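Local coordinates for CRISPR-associated protein, Cse1 family (Acidimicrobium ferrooxidans, PDB 4H3T) that probably serves as the large Cse1 subunit of a type I-E CRISPR Cascade complex, taking part in recognition of invading DNA, at residues R321-V333 / E457-H469. The protein carries 1 engineered substitution. Sequence-based numbering, arbitrary orientation.
Engineered in segment 457-469: Ile459 (natural residue Leu).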
# COMPACT_ATOMS: atom_id res chain seq x y z
N ARG A 321 3.19 -2.29 8.72
CA ARG A 321 3.63 -1.43 9.81
C ARG A 321 4.66 -0.40 9.24
O ARG A 321 5.66 -0.83 8.66
CB ARG A 321 4.24 -2.31 10.93
CG ARG A 321 4.80 -1.57 12.12
CD ARG A 321 5.33 -2.58 13.16
NE ARG A 321 4.49 -2.69 14.37
CZ ARG A 321 4.48 -3.71 15.23
NH1 ARG A 321 5.27 -4.76 15.04
NH2 ARG A 321 3.67 -3.69 16.28
N PRO A 322 4.46 0.94 9.39
CA PRO A 322 5.51 1.88 8.90
C PRO A 322 6.77 1.79 9.76
O PRO A 322 6.78 1.27 10.88
CB PRO A 322 4.86 3.27 8.97
CG PRO A 322 3.38 3.02 9.33
CD PRO A 322 3.32 1.67 10.00
N GLY A 323 7.87 2.24 9.20
CA GLY A 323 9.12 2.27 9.91
C GLY A 323 9.87 0.95 9.96
O GLY A 323 10.83 0.89 10.71
N GLN A 324 9.42 -0.12 9.25
CA GLN A 324 10.16 -1.40 9.12
C GLN A 324 10.14 -1.88 7.69
O GLN A 324 9.22 -1.53 6.94
CB GLN A 324 9.60 -2.45 10.00
CG GLN A 324 8.23 -2.98 9.60
CD GLN A 324 7.72 -4.04 10.50
OE1 GLN A 324 6.78 -4.81 10.14
NE2 GLN A 324 8.14 -4.00 11.73
N GLN A 325 11.08 -2.72 7.33
CA GLN A 325 11.19 -3.32 5.97
C GLN A 325 9.95 -4.24 5.82
O GLN A 325 9.58 -4.88 6.80
CB GLN A 325 12.46 -4.10 5.81
CG GLN A 325 13.74 -3.23 5.91
CD GLN A 325 14.32 -3.03 7.30
OE1 GLN A 325 13.71 -3.37 8.32
NE2 GLN A 325 15.40 -2.28 7.38
N VAL A 326 9.33 -4.29 4.68
CA VAL A 326 8.03 -4.93 4.54
C VAL A 326 8.07 -6.43 4.87
O VAL A 326 7.14 -6.94 5.47
CB VAL A 326 7.34 -4.70 3.15
CG1 VAL A 326 8.13 -5.28 2.02
CG2 VAL A 326 5.94 -5.29 3.13
N TRP A 327 9.15 -7.13 4.57
CA TRP A 327 9.22 -8.57 4.94
C TRP A 327 9.18 -8.86 6.44
O TRP A 327 8.80 -9.96 6.85
CB TRP A 327 10.45 -9.23 4.30
CG TRP A 327 11.76 -8.55 4.57
CD1 TRP A 327 12.34 -7.55 3.84
CD2 TRP A 327 12.59 -8.73 5.73
NE1 TRP A 327 13.49 -7.13 4.45
CE2 TRP A 327 13.68 -7.84 5.61
CE3 TRP A 327 12.61 -9.69 6.77
CZ2 TRP A 327 14.74 -7.81 6.54
CZ3 TRP A 327 13.66 -9.67 7.68
CH2 TRP A 327 14.73 -8.77 7.52
N ARG A 328 9.50 -7.86 7.30
CA ARG A 328 9.37 -8.05 8.73
C ARG A 328 7.88 -8.26 9.13
O ARG A 328 7.62 -8.84 10.16
CB ARG A 328 10.03 -6.89 9.49
CG ARG A 328 11.53 -6.96 9.44
CD ARG A 328 12.19 -5.66 9.84
NE ARG A 328 11.95 -5.27 11.21
CZ ARG A 328 12.43 -4.17 11.77
NH1 ARG A 328 13.14 -3.30 11.05
NH2 ARG A 328 12.17 -3.91 13.04
N GLY A 329 6.94 -7.78 8.32
CA GLY A 329 5.52 -7.96 8.54
C GLY A 329 4.95 -8.99 7.56
O GLY A 329 3.78 -8.90 7.20
N LEU A 330 5.77 -9.97 7.07
CA LEU A 330 5.26 -10.96 6.10
C LEU A 330 4.01 -11.72 6.64
O LEU A 330 3.07 -11.97 5.91
CB LEU A 330 6.37 -11.96 5.78
CG LEU A 330 5.99 -13.08 4.76
CD1 LEU A 330 5.50 -12.52 3.49
CD2 LEU A 330 7.18 -13.97 4.50
N SER A 331 3.98 -12.01 7.92
CA SER A 331 2.83 -12.72 8.53
C SER A 331 1.53 -11.88 8.42
O SER A 331 0.47 -12.49 8.24
CB SER A 331 3.11 -13.11 10.00
OG SER A 331 3.28 -11.88 10.70
N SER A 332 1.61 -10.54 8.34
CA SER A 332 0.42 -9.68 8.17
C SER A 332 -0.04 -9.64 6.68
O SER A 332 -1.18 -9.28 6.40
CB SER A 332 0.63 -8.26 8.73
OG SER A 332 1.48 -7.40 7.98
N VAL A 333 0.83 -10.03 5.74
CA VAL A 333 0.53 -10.15 4.32
C VAL A 333 -0.13 -11.50 4.10
O VAL A 333 -1.16 -11.61 3.46
CB VAL A 333 1.80 -9.97 3.41
CG1 VAL A 333 1.44 -10.11 1.93
CG2 VAL A 333 2.45 -8.62 3.65
N GLU A 457 17.91 -2.62 14.63
CA GLU A 457 17.63 -1.98 13.33
C GLU A 457 18.81 -2.11 12.38
O GLU A 457 18.63 -2.30 11.18
CB GLU A 457 17.21 -0.51 13.47
CG GLU A 457 15.84 -0.33 14.12
CD GLU A 457 14.71 -1.04 13.40
OE1 GLU A 457 14.75 -1.19 12.15
OE2 GLU A 457 13.79 -1.49 14.11
N GLU A 458 20.01 -2.03 12.88
CA GLU A 458 21.18 -2.20 12.00
C GLU A 458 21.24 -3.63 11.38
O GLU A 458 21.48 -3.76 10.19
CB GLU A 458 22.48 -1.90 12.77
CG GLU A 458 23.66 -1.86 11.81
CD GLU A 458 24.87 -1.13 12.38
OE1 GLU A 458 24.89 -0.79 13.59
OE2 GLU A 458 25.84 -1.00 11.61
N ILE A 459 21.03 -4.69 12.15
CA ILE A 459 21.03 -6.02 11.55
C ILE A 459 19.84 -6.17 10.55
O ILE A 459 20.03 -6.74 9.49
CB ILE A 459 21.07 -7.18 12.58
CG1 ILE A 459 21.53 -8.47 11.85
CG2 ILE A 459 19.76 -7.39 13.34
CD1 ILE A 459 21.65 -9.70 12.60
N TYR A 460 18.67 -5.61 10.82
CA TYR A 460 17.58 -5.70 9.83
C TYR A 460 17.98 -5.02 8.51
O TYR A 460 17.68 -5.56 7.44
CB TYR A 460 16.27 -5.10 10.40
CG TYR A 460 15.62 -6.02 11.39
CD1 TYR A 460 15.21 -7.29 11.02
CD2 TYR A 460 15.28 -5.57 12.67
CE1 TYR A 460 14.45 -8.08 11.86
CE2 TYR A 460 14.61 -6.42 13.57
CZ TYR A 460 14.23 -7.69 13.15
OH TYR A 460 13.45 -8.56 13.83
N GLY A 461 18.70 -3.89 8.58
CA GLY A 461 19.12 -3.19 7.38
C GLY A 461 20.07 -4.07 6.58
O GLY A 461 19.95 -4.18 5.37
N ARG A 462 21.01 -4.75 7.28
CA ARG A 462 21.96 -5.68 6.67
C ARG A 462 21.29 -6.94 6.12
O ARG A 462 21.80 -7.51 5.17
CB ARG A 462 23.01 -6.09 7.70
CG ARG A 462 24.00 -4.96 7.96
CD ARG A 462 25.17 -4.98 6.99
NE ARG A 462 26.10 -6.07 7.35
CZ ARG A 462 27.00 -6.02 8.32
NH1 ARG A 462 27.16 -4.91 9.04
NH2 ARG A 462 27.74 -7.08 8.61
N LEU A 463 20.16 -7.37 6.68
CA LEU A 463 19.48 -8.60 6.22
C LEU A 463 18.44 -8.31 5.15
O LEU A 463 17.87 -9.26 4.60
CB LEU A 463 18.82 -9.33 7.42
CG LEU A 463 19.77 -9.91 8.44
CD1 LEU A 463 19.01 -10.56 9.57
CD2 LEU A 463 20.77 -10.92 7.80
N ASP A 464 18.27 -7.04 4.77
CA ASP A 464 17.21 -6.72 3.82
C ASP A 464 17.48 -7.35 2.43
O ASP A 464 16.63 -8.10 1.96
CB ASP A 464 17.00 -5.20 3.71
CG ASP A 464 15.89 -4.77 2.77
OD1 ASP A 464 14.71 -5.16 3.00
OD2 ASP A 464 16.19 -4.16 1.79
N ALA A 465 18.60 -7.07 1.80
CA ALA A 465 18.87 -7.61 0.45
C ALA A 465 19.04 -9.15 0.50
O ALA A 465 18.34 -9.84 -0.25
CB ALA A 465 20.08 -6.91 -0.18
N PRO A 466 19.70 -9.70 1.55
CA PRO A 466 19.76 -11.18 1.68
C PRO A 466 18.39 -11.83 1.89
O PRO A 466 18.14 -12.87 1.29
CB PRO A 466 20.63 -11.35 2.92
CG PRO A 466 21.49 -10.20 2.93
CD PRO A 466 20.66 -9.08 2.49
N TYR A 467 17.47 -11.25 2.71
CA TYR A 467 16.14 -11.85 2.89
C TYR A 467 15.35 -11.86 1.56
O TYR A 467 14.73 -12.84 1.21
CB TYR A 467 15.32 -11.10 3.97
CG TYR A 467 14.03 -11.84 4.22
CD1 TYR A 467 14.01 -12.97 5.04
CD2 TYR A 467 12.89 -11.58 3.45
CE1 TYR A 467 12.88 -13.76 5.15
CE2 TYR A 467 11.76 -12.37 3.54
CZ TYR A 467 11.73 -13.41 4.44
OH TYR A 467 10.63 -14.23 4.48
N ARG A 468 15.39 -10.78 0.84
CA ARG A 468 14.65 -10.68 -0.43
C ARG A 468 15.12 -11.74 -1.46
O ARG A 468 14.29 -12.32 -2.18
CB ARG A 468 14.79 -9.27 -0.98
CG ARG A 468 14.04 -8.19 -0.13
CD ARG A 468 14.42 -6.80 -0.60
NE ARG A 468 13.74 -5.79 0.19
CZ ARG A 468 12.50 -5.35 0.01
NH1 ARG A 468 11.78 -5.79 -1.01
NH2 ARG A 468 11.97 -4.48 0.86
N HIS A 469 16.44 -11.96 -1.54
CA HIS A 469 17.08 -12.99 -2.37
C HIS A 469 16.66 -14.37 -1.90
O HIS A 469 16.37 -15.23 -2.72
CB HIS A 469 18.62 -12.88 -2.33
CG HIS A 469 19.34 -13.80 -3.28
ND1 HIS A 469 20.25 -14.78 -2.82
CD2 HIS A 469 19.32 -13.84 -4.64
CE1 HIS A 469 20.70 -15.40 -3.91
NE2 HIS A 469 20.19 -14.87 -5.03
O HOH W 1 11.43 -0.50 13.07
O HOH W 2 16.38 -1.18 10.04
O HOH W 3 10.54 -6.99 13.14
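Trp327, on a 3-10 turn, packs against helix 445-473 of the C-terminal helical bundle, the six-membered ring of its indole in an offset stack with the Tyr467 ring (planes at 13°, centroids 4.6 Å apart). Tyr467 CB sits over the centre of that six-membered ring, a CH-pi contact. At the indole edge, NE1 donates to Asp464 OD1 at 2.7 Å; the acceptor lies in the ring plane and is met on its anti side. About one helical turn before Asp464, Tyr460 receives the Arg328 guanidinium flat on its ring (planes at 7°), a cation-pi stack with CZ 3.7 Å from the ring centroid. A bend at chi3 (64°) carries it there, and NH1 and NH2 grip Glu457 end-on, NH1 reaching OE1 at 2.9 Å. A leucine at Arg328 would probably leave the Glu457 carboxylate without its charged mate and the Tyr460 face without its cation. Gln325, which also touches the helix, positions the arginine: its OE1 accepts from Arg328 NH1 within the guanidinium plane, which, with the two bonds to Glu457, limits the group's rotation. Arg468, itself paired with Asp382 and the Arg383 carbonyl on strand 375-387, steadies the aspartate: its NE donates to Asp464 OD1 at 3.0 Å, on the syn side but well tilted out of the carboxylate plane, sharing the oxygen that Trp327 NE1 also uses.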